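Local coordinates for protein L-ornithine N(5)-monooxygenase (Pseudomonas aeruginosa, PDB 3S5W) that catalyses the FAD- and NADPH-dependent N5-hydroxylation of L-ornithine by molecular oxygen, the first step in making the hydroxamate groups of the siderophore pyoverdin, at residues 83-86 against 87-91; 101-104 against 105-109; 433-436 against 437-441. One frame throughout, in Å; residues are numbered along the deposited sequence.

Overall arrangement
The three contacts are local ones, strung along the chain at different distances from the flavin. Contact 1 is the innermost, its residues touching both FAD and the bound N5-hydroxy-L-ornithine. Its centre lies about 13 Å from that of contact 2, and the two meet directly: Asp90 OD2 approaches Phe103 N at 2.8 Å, a probable hydrogen bond, while the Phe87 ring packs on Phe103 and Val104. Contact 3, centred about 18 Å from contact 1, touches it where Pro433 CG lies 3.4 Å from Leu91 O. Contacts 2 and 3 stay apart, their nearest atoms about 9 Å from each other. The side chain of Arg435 comes within about 5 Å of FAD, that of Phe103 only within about 11 Å.

Contact 1 (83-86 against 87-91); sequences LQIS and FLKDL. With ONH (N~5~-hydroxy-L-ornithine), chain E; FAD (flavin-adenine dinucleotide), chain C.
In the tight part of this contact the end methyl of Ile85 meets the Lys89 chain partway along, with Ile85 CD1 3.7 Å from Lys89 CD. The same methyl approaches the product carboxylate and the flavin O2, so the isoleucine wedges between cofactor, product and lysine chain. From CG onward Lys89 is extended, which carries NZ past this methyl to the carboxylate of N5-hydroxy-L-ornithine; NZ donates to OXT at 2.9 Å and more weakly to O at 3.3 Å. Just before Ile85, Gln84 N gives FAD O4 a nearly straight bond of 2.8 Å (174°).

Ser86 holds the turn through both its carbonyl and its hydroxyl. Lys89 N donates to Ser86 O at 2.9 Å, approaching from above the carbonyl plane, and closes a type I beta turn. Ser86 OG, anti to its own amide nitrogen (chi1 174°), accepts from Leu88 N at 3.2 Å. The Phe87 ring is packed, meeting Phe116 edge-to-face. Looser is exposed Leu88, whose CB lies 3.7 Å from Ser86 OG within this turn. The turn probably helps to place Lys89, a substrate-binding residue, in this flavin-dependent N-hydroxylase active site.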
loop_
_atom_site.group_PDB
_atom_site.type_symbol
_atom_site.label_atom_id
_atom_site.label_comp_id
_atom_site.label_asym_id
_atom_site.label_seq_id
_atom_site.Cartn_x
_atom_site.Cartn_y
_atom_site.Cartn_z
ATOM N N LEU A 83 -3.455 1.610 12.964
ATOM C CA LEU A 83 -3.333 0.432 12.127
ATOM C C LEU A 83 -4.725 -0.187 11.932
ATOM O O LEU A 83 -5.470 -0.233 12.851
ATOM C CB LEU A 83 -2.390 -0.558 12.791
ATOM C CG LEU A 83 -1.796 -1.728 12.017
ATOM C CD1 LEU A 83 -0.851 -1.277 10.972
ATOM C CD2 LEU A 83 -1.138 -2.735 12.935
ATOM N N GLN A 84 -5.068 -0.634 10.736
ATOM C CA GLN A 84 -6.418 -1.157 10.509
ATOM C C GLN A 84 -6.437 -2.667 10.460
ATOM O O GLN A 84 -7.267 -3.266 9.756
ATOM C CB GLN A 84 -6.974 -0.624 9.207
ATOM C CG GLN A 84 -6.651 0.793 9.004
ATOM C CD GLN A 84 -7.538 1.364 7.984
ATOM O OE1 GLN A 84 -8.752 1.488 8.198
ATOM N NE2 GLN A 84 -6.965 1.685 6.830
ATOM N N ILE A 85 -5.520 -3.275 11.207
ATOM C CA ILE A 85 -5.403 -4.726 11.280
ATOM C C ILE A 85 -4.831 -5.063 12.664
ATOM O O ILE A 85 -4.111 -4.236 13.235
ATOM C CB ILE A 85 -4.496 -5.240 10.137
ATOM C CG1 ILE A 85 -4.720 -6.744 9.855
ATOM C CG2 ILE A 85 -3.022 -4.878 10.394
ATOM C CD1 ILE A 85 -3.982 -7.242 8.573
ATOM N N SER A 86 -5.152 -6.237 13.221
ATOM C CA SER A 86 -4.566 -6.637 14.531
ATOM C C SER A 86 -3.038 -6.721 14.453
ATOM O O SER A 86 -2.491 -7.172 13.439
ATOM C CB SER A 86 -5.110 -7.999 14.984
ATOM O OG SER A 86 -4.466 -8.479 16.167
ATOM N N PHE A 87 -2.363 -6.311 15.526
ATOM C CA PHE A 87 -0.913 -6.447 15.597
ATOM C C PHE A 87 -0.441 -7.911 15.483
ATOM O O PHE A 87 0.712 -8.155 15.180
ATOM C CB PHE A 87 -0.360 -5.795 16.862
ATOM C CG PHE A 87 -0.601 -6.591 18.128
ATOM C CD1 PHE A 87 0.218 -7.667 18.467
ATOM C CD2 PHE A 87 -1.642 -6.250 18.988
ATOM C CE1 PHE A 87 0.013 -8.385 19.652
ATOM C CE2 PHE A 87 -1.846 -6.966 20.169
ATOM C CZ PHE A 87 -1.014 -8.048 20.486
ATOM N N LEU A 88 -1.327 -8.870 15.733
ATOM C CA LEU A 88 -0.984 -10.275 15.570
ATOM C C LEU A 88 -0.831 -10.688 14.085
ATOM O O LEU A 88 -0.323 -11.768 13.792
ATOM C CB LEU A 88 -1.999 -11.170 16.273
ATOM C CG LEU A 88 -2.030 -11.107 17.808
ATOM C CD1 LEU A 88 -3.240 -11.871 18.354
ATOM C CD2 LEU A 88 -0.712 -11.653 18.405
ATOM N N LYS A 89 -1.279 -9.832 13.174
ATOM C CA LYS A 89 -1.055 -10.047 11.728
ATOM C C LYS A 89 0.221 -9.272 11.319
ATOM O O LYS A 89 0.252 -8.520 10.328
ATOM C CB LYS A 89 -2.297 -9.629 10.944
ATOM C CG LYS A 89 -3.549 -10.519 11.278
ATOM C CD LYS A 89 -4.495 -10.620 10.083
ATOM C CE LYS A 89 -5.818 -11.286 10.422
ATOM N NZ LYS A 89 -6.677 -11.455 9.171
ATOM N N ASP A 90 1.245 -9.420 12.135
ATOM C CA ASP A 90 2.565 -8.844 11.900
ATOM C C ASP A 90 3.299 -9.656 10.805
ATOM O O ASP A 90 2.701 -10.456 10.136
ATOM C CB ASP A 90 3.338 -8.827 13.236
ATOM C CG ASP A 90 3.626 -10.230 13.762
ATOM O OD1 ASP A 90 3.597 -11.166 12.949
ATOM O OD2 ASP A 90 3.861 -10.419 14.992
ATOM N N LEU A 91 4.595 -9.446 10.614
ATOM C CA LEU A 91 5.299 -10.099 9.473
ATOM C C LEU A 91 5.495 -11.635 9.570
ATOM O O LEU A 91 5.860 -12.263 8.574
ATOM C CB LEU A 91 6.669 -9.445 9.276
ATOM C CG LEU A 91 6.653 -7.956 8.871
ATOM C CD1 LEU A 91 8.047 -7.365 8.737
ATOM C CD2 LEU A 91 5.905 -7.792 7.609
HETATM C C ONH E . -7.828 -8.303 8.380
HETATM N N ONH E . -9.784 -6.806 8.353
HETATM O O ONH E . -8.181 -8.539 9.573
HETATM C CA ONH E . -8.541 -7.203 7.647
HETATM C CB ONH E . -7.584 -6.027 7.422
HETATM C CD ONH E . -7.346 -3.812 6.372
HETATM N NE ONH E . -8.079 -2.853 5.585
HETATM C CG ONH E . -8.292 -4.970 6.591
HETATM O OZ ONH E . -7.634 -1.550 5.604
HETATM O OXT ONH E . -6.920 -8.930 7.763
HETATM P PA FAD C . 4.813 -1.286 0.004
HETATM O O1A FAD C . 4.072 -0.261 -0.768
HETATM O O2A FAD C . 4.692 -1.174 1.533
HETATM O O5B FAD C . 6.393 -1.221 -0.370
HETATM C C5B FAD C . 6.778 -1.094 -1.719
HETATM C C4B FAD C . 8.226 -0.639 -1.661
HETATM O O4B FAD C . 8.711 -0.622 -2.977
HETATM C C3B FAD C . 8.324 0.792 -1.142
HETATM O O3B FAD C . 9.151 0.832 0.003
HETATM C C2B FAD C . 8.918 1.586 -2.313
HETATM O O2B FAD C . 9.922 2.503 -1.892
HETATM C C1B FAD C . 9.559 0.506 -3.130
HETATM N N9A FAD C . 9.602 0.739 -4.570
HETATM C C8A FAD C . 8.554 1.078 -5.420
HETATM N N7A FAD C . 9.052 1.109 -6.692
HETATM C C5A FAD C . 10.369 0.772 -6.642
HETATM C C6A FAD C . 11.343 0.649 -7.632
HETATM N N6A FAD C . 11.000 0.636 -8.930
HETATM N N1A FAD C . 12.634 0.292 -7.245
HETATM C C2A FAD C . 12.971 0.042 -5.931
HETATM N N3A FAD C . 12.001 0.163 -4.941
HETATM C C4A FAD C . 10.725 0.525 -5.307
HETATM N N1 FAD C . -2.465 -2.740 5.180
HETATM C C2 FAD C . -2.885 -3.348 6.356
HETATM O O2 FAD C . -2.986 -4.562 6.419
HETATM N N3 FAD C . -3.197 -2.593 7.467
HETATM C C4 FAD C . -3.088 -1.224 7.452
HETATM O O4 FAD C . -3.335 -0.588 8.491
HETATM C C4X FAD C . -2.678 -0.597 6.260
HETATM N N5 FAD C . -2.577 0.786 6.204
HETATM C C5X FAD C . -2.186 1.402 5.027
HETATM C C6 FAD C . -2.089 2.800 4.985
HETATM C C7 FAD C . -1.701 3.448 3.820
HETATM C C7M FAD C . -1.629 4.954 3.847
HETATM C C8 FAD C . -1.434 2.695 2.682
HETATM C C8M FAD C . -1.006 3.327 1.389
HETATM C C9 FAD C . -1.526 1.308 2.712
HETATM C C9A FAD C . -1.885 0.638 3.889
HETATM N N10 FAD C . -1.985 -0.758 3.939
HETATM C C10 FAD C . -2.400 -1.364 5.120
HETATM C "C1'" FAD C . -1.736 -1.622 2.742
HETATM C "C2'" FAD C . -0.251 -1.745 2.341
HETATM O "O2'" FAD C . -0.299 -2.010 0.935
HETATM C "C3'" FAD C . 0.385 -2.915 3.078
HETATM O "O3'" FAD C . 0.290 -2.764 4.509
HETATM C "C4'" FAD C . 1.891 -3.054 2.739
HETATM O "O4'" FAD C . 2.520 -1.785 2.871
HETATM C "C5'" FAD C . 2.186 -3.711 1.365
HETATM O "O5'" FAD C . 3.550 -4.089 1.371
HETATM P P FAD C . 4.452 -4.161 0.029
HETATM O O1P FAD C . 5.855 -4.434 0.512
HETATM O O2P FAD C . 3.804 -5.171 -0.879
HETATM O O3P FAD C . 4.331 -2.692 -0.581
#

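Contact 2 (101-104 against 105-109); sequences YSFV and NYLHK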
loop_
_atom_site.group_PDB
_atom_site.type_symbol
_atom_site.label_atom_id
_atom_site.label_comp_id
_atom_site.label_asym_id
_atom_site.label_seq_id
_atom_site.Cartn_x
_atom_site.Cartn_y
_atom_site.Cartn_z
ATOM N N TYR A 101 11.053 -11.916 15.151
ATOM C CA TYR A 101 10.539 -10.725 14.465
ATOM C C TYR A 101 9.051 -10.469 14.687
ATOM O O TYR A 101 8.487 -9.684 13.953
ATOM C CB TYR A 101 10.839 -10.793 12.937
ATOM C CG TYR A 101 12.311 -11.035 12.703
ATOM C CD1 TYR A 101 13.263 -10.145 13.171
ATOM C CD2 TYR A 101 12.739 -12.199 12.053
ATOM C CE1 TYR A 101 14.654 -10.394 12.972
ATOM C CE2 TYR A 101 14.088 -12.452 11.839
ATOM C CZ TYR A 101 15.029 -11.551 12.292
ATOM O OH TYR A 101 16.346 -11.829 12.062
ATOM N N SER A 102 8.436 -11.129 15.674
ATOM C CA SER A 102 7.027 -10.850 15.987
ATOM C C SER A 102 6.899 -9.438 16.567
ATOM O O SER A 102 7.862 -8.866 17.123
ATOM C CB SER A 102 6.470 -11.882 16.969
ATOM O OG SER A 102 7.076 -11.728 18.246
ATOM N N PHE A 103 5.713 -8.857 16.434
ATOM C CA PHE A 103 5.487 -7.569 17.047
ATOM C C PHE A 103 5.656 -7.683 18.581
ATOM O O PHE A 103 6.170 -6.765 19.218
ATOM C CB PHE A 103 4.102 -7.028 16.655
ATOM C CG PHE A 103 3.870 -5.608 17.066
ATOM C CD1 PHE A 103 4.351 -4.538 16.280
ATOM C CD2 PHE A 103 3.119 -5.321 18.220
ATOM C CE1 PHE A 103 4.118 -3.210 16.665
ATOM C CE2 PHE A 103 2.868 -3.990 18.600
ATOM C CZ PHE A 103 3.365 -2.931 17.818
ATOM N N VAL A 104 5.256 -8.806 19.162
ATOM C CA VAL A 104 5.405 -8.957 20.629
ATOM C C VAL A 104 6.895 -8.951 21.006
ATOM O O VAL A 104 7.296 -8.310 21.974
ATOM C CB VAL A 104 4.628 -10.159 21.172
ATOM C CG1 VAL A 104 4.848 -10.351 22.687
ATOM C CG2 VAL A 104 3.150 -9.990 20.893
ATOM N N ASN A 105 7.720 -9.635 20.221
ATOM C CA ASN A 105 9.154 -9.640 20.539
ATOM C C ASN A 105 9.781 -8.266 20.370
ATOM O O ASN A 105 10.595 -7.830 21.198
ATOM C CB ASN A 105 9.935 -10.706 19.784
ATOM C CG ASN A 105 11.262 -11.004 20.484
ATOM O OD1 ASN A 105 11.277 -11.225 21.691
ATOM N ND2 ASN A 105 12.364 -10.940 19.746
ATOM N N TYR A 106 9.354 -7.562 19.310
ATOM C CA TYR A 106 9.747 -6.203 19.073
ATOM C C TYR A 106 9.486 -5.318 20.310
ATOM O O TYR A 106 10.377 -4.572 20.747
ATOM C CB TYR A 106 9.047 -5.671 17.798
ATOM C CG TYR A 106 8.903 -4.181 17.790
ATOM C CD1 TYR A 106 7.694 -3.579 18.140
ATOM C CD2 TYR A 106 9.973 -3.362 17.442
ATOM C CE1 TYR A 106 7.573 -2.210 18.169
ATOM C CE2 TYR A 106 9.847 -1.974 17.445
ATOM C CZ TYR A 106 8.651 -1.410 17.805
ATOM O OH TYR A 106 8.518 -0.046 17.819
ATOM N N LEU A 107 8.281 -5.422 20.881
ATOM C CA LEU A 107 7.941 -4.661 22.097
ATOM C C LEU A 107 8.841 -5.039 23.272
ATOM O O LEU A 107 9.321 -4.166 24.001
ATOM C CB LEU A 107 6.473 -4.902 22.499
ATOM C CG LEU A 107 5.413 -4.354 21.526
ATOM C CD1 LEU A 107 4.033 -4.874 22.026
ATOM C CD2 LEU A 107 5.487 -2.825 21.478
ATOM N N HIS A 108 9.065 -6.332 23.432
ATOM C CA HIS A 108 9.881 -6.819 24.535
ATOM C C HIS A 108 11.331 -6.324 24.410
ATOM O O HIS A 108 11.940 -5.895 25.379
ATOM C CB HIS A 108 9.841 -8.350 24.587
ATOM C CG HIS A 108 10.733 -8.923 25.641
ATOM N ND1 HIS A 108 10.373 -8.967 26.971
ATOM C CD2 HIS A 108 11.991 -9.403 25.574
ATOM C CE1 HIS A 108 11.364 -9.479 27.675
ATOM N NE2 HIS A 108 12.359 -9.749 26.852
ATOM N N LYS A 109 11.864 -6.378 23.196
ATOM C CA LYS A 109 13.207 -5.844 22.909
ATOM C C LYS A 109 13.349 -4.346 23.142
ATOM O O LYS A 109 14.462 -3.879 23.394
ATOM C CB LYS A 109 13.643 -6.191 21.478
ATOM C CG LYS A 109 13.866 -7.704 21.242
ATOM C CD LYS A 109 15.070 -8.265 22.014
ATOM C CE LYS A 109 16.290 -8.318 21.116
ATOM N NZ LYS A 109 17.307 -9.246 21.678
#
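Ser102 OG caps the start of helix 103-109 by accepting from Asn105 N at 2.9 Å, the N-cap bond of this turn. With chi1 at 68° the hydroxyl sits between the serine's own N and carbonyl carbon, facing the amide three residues on; Asn105 CB lies close beside it at 3.4 Å. The amide end of Asn105 turns back, ND2 bonding to Pro100 O.

Main-chain bonds follow in regular order, Tyr106 N to Ser102 O, Leu107 N to Phe103 O and His108 N to Val104 O, each 3.0 Å long. Phe103 O also lies in the plane of the Tyr106 ring, at its edge.

Apolar contacts gather round the Phe103 ring. Tyr106 CD1 lies over one face, offset toward the rim and 3.9 Å from Phe103 CE1. The two side chains run alongside each other, but their planes are turned by 40° and neither stack nor T-shape results. Leu107 CD1 approaches the ring obliquely, 3.7 Å from Phe103 CE2.

Phe103 and Leu107 pack against helices 126-137 and 113-119, while Tyr106 OH bonds to Arg112 and to Asp131 of helix 126-137. Polar bonds thus fix the first turn and the phenol's end, with carbon contacts between.

Contact 3 (433-436 against 437-441); sequences PVRA and EEISG
Ala436 O is gripped twice by Ser440, through OG at 2.8 Å and through the backbone N at 2.9 Å. The two donors come to it from opposite faces of the carbonyl plane. The serine hydroxyl owes this to chi1 of 67°, which turns it back over the preceding helical turn, a common serine arrangement in helices; it is also bonded to Arg52 NE, so the buried hydroxyl is well satisfied.

Ile439 N reaches Arg435 O at 2.8 Å almost straight (174°), with the donor close to the line of the C=O bond. Glu437 N bonds to Pro433 O at a longer 3.3 Å from well above the carbonyl plane; that same oxygen also receives Arg95 NH1.

Arg435 and Ile439 point the same way, and the arginine's CG touches Ile439 CD1 at 3.8 Å. The arginine bends at chi3 (81°) and bonds through NE to Gln415 OE1, NH1 to the backbone O of Asp426 and NH2 to Ser41 OG. Ser41 OG in turn bonds FAD, making Arg435 a second-shell residue of the flavin site. The extended chain of Glu438 passes obliquely across Val434, with OE2 3.7 Å from Val434 CG1, while OE1 forms a salt bridge with Arg398.

Ala436 and Ser440 face helix 40-56, meeting Ala48, with Leu45 and Leu49 also against the serine. Arg435 and Glu438 touch Tyr400, and Ile439 touches Gln415 just past strand 411-414.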
loop_
_atom_site.group_PDB
_atom_site.type_symbol
_atom_site.label_atom_id
_atom_site.label_comp_id
_atom_site.label_asym_id
_atom_site.label_seq_id
_atom_site.Cartn_x
_atom_site.Cartn_y
_atom_site.Cartn_z
ATOM N N PRO A 433 2.860 -13.565 6.329
ATOM C CA PRO A 433 3.700 -14.704 6.775
ATOM C C PRO A 433 3.524 -15.990 5.970
ATOM O O PRO A 433 4.488 -16.758 5.781
ATOM C CB PRO A 433 3.258 -14.942 8.235
ATOM C CG PRO A 433 2.687 -13.612 8.683
ATOM C CD PRO A 433 2.032 -13.012 7.428
ATOM N N VAL A 434 2.293 -16.246 5.540
ATOM C CA VAL A 434 1.979 -17.425 4.753
ATOM C C VAL A 434 2.441 -17.257 3.280
ATOM O O VAL A 434 3.017 -18.209 2.692
ATOM C CB VAL A 434 0.444 -17.784 4.885
ATOM C CG1 VAL A 434 0.089 -18.968 4.030
ATOM C CG2 VAL A 434 0.087 -18.088 6.380
ATOM N N ARG A 435 2.185 -16.086 2.683
ATOM C CA ARG A 435 2.690 -15.833 1.327
ATOM C C ARG A 435 4.224 -15.929 1.266
ATOM O O ARG A 435 4.783 -16.475 0.302
ATOM C CB ARG A 435 2.215 -14.477 0.830
ATOM C CG ARG A 435 2.576 -14.180 -0.612
ATOM C CD ARG A 435 1.731 -13.031 -1.118
ATOM N NE ARG A 435 2.204 -11.696 -0.732
ATOM C CZ ARG A 435 1.401 -10.644 -0.629
ATOM N NH1 ARG A 435 0.092 -10.809 -0.772
ATOM N NH2 ARG A 435 1.889 -9.436 -0.372
ATOM N N ALA A 436 4.905 -15.412 2.293
ATOM C CA ALA A 436 6.359 -15.485 2.350
ATOM C C ALA A 436 6.829 -16.947 2.360
ATOM O O ALA A 436 7.799 -17.299 1.676
ATOM C CB ALA A 436 6.876 -14.770 3.591
ATOM N N GLU A 437 6.152 -17.783 3.146
ATOM C CA GLU A 437 6.482 -19.210 3.213
ATOM C C GLU A 437 6.215 -19.861 1.852
ATOM O O GLU A 437 6.985 -20.717 1.399
ATOM C CB GLU A 437 5.644 -19.907 4.275
ATOM C CG GLU A 437 5.882 -21.416 4.349
ATOM C CD GLU A 437 5.419 -22.002 5.668
ATOM O OE1 GLU A 437 4.208 -21.930 5.951
ATOM O OE2 GLU A 437 6.272 -22.525 6.421
ATOM N N GLU A 438 5.150 -19.437 1.186
ATOM C CA GLU A 438 4.794 -20.022 -0.104
ATOM C C GLU A 438 5.768 -19.627 -1.240
ATOM O O GLU A 438 6.220 -20.494 -2.012
ATOM C CB GLU A 438 3.363 -19.680 -0.475
ATOM C CG GLU A 438 2.323 -20.381 0.446
ATOM C CD GLU A 438 0.889 -19.910 0.196
ATOM O OE1 GLU A 438 0.699 -18.896 -0.512
ATOM O OE2 GLU A 438 -0.052 -20.547 0.720
ATOM N N ILE A 439 6.095 -18.342 -1.329
ATOM C CA ILE A 439 7.057 -17.875 -2.338
ATOM C C ILE A 439 8.466 -18.425 -2.053
ATOM O O ILE A 439 9.143 -18.883 -2.979
ATOM C CB ILE A 439 7.071 -16.349 -2.444
ATOM C CG1 ILE A 439 5.710 -15.841 -2.928
ATOM C CG2 ILE A 439 8.199 -15.890 -3.387
ATOM C CD1 ILE A 439 5.563 -14.351 -2.882
ATOM N N SER A 440 8.900 -18.396 -0.788
ATOM C CA SER A 440 10.229 -18.896 -0.451
ATOM C C SER A 440 10.358 -20.414 -0.755
ATOM O O SER A 440 11.389 -20.842 -1.288
ATOM C CB SER A 440 10.668 -18.535 0.970
ATOM O OG SER A 440 9.873 -19.192 1.926
ATOM N N GLY A 441 9.308 -21.180 -0.461
ATOM C CA GLY A 441 9.232 -22.613 -0.810
ATOM C C GLY A 441 9.334 -22.859 -2.309
ATOM O O GLY A 441 10.115 -23.713 -2.771
#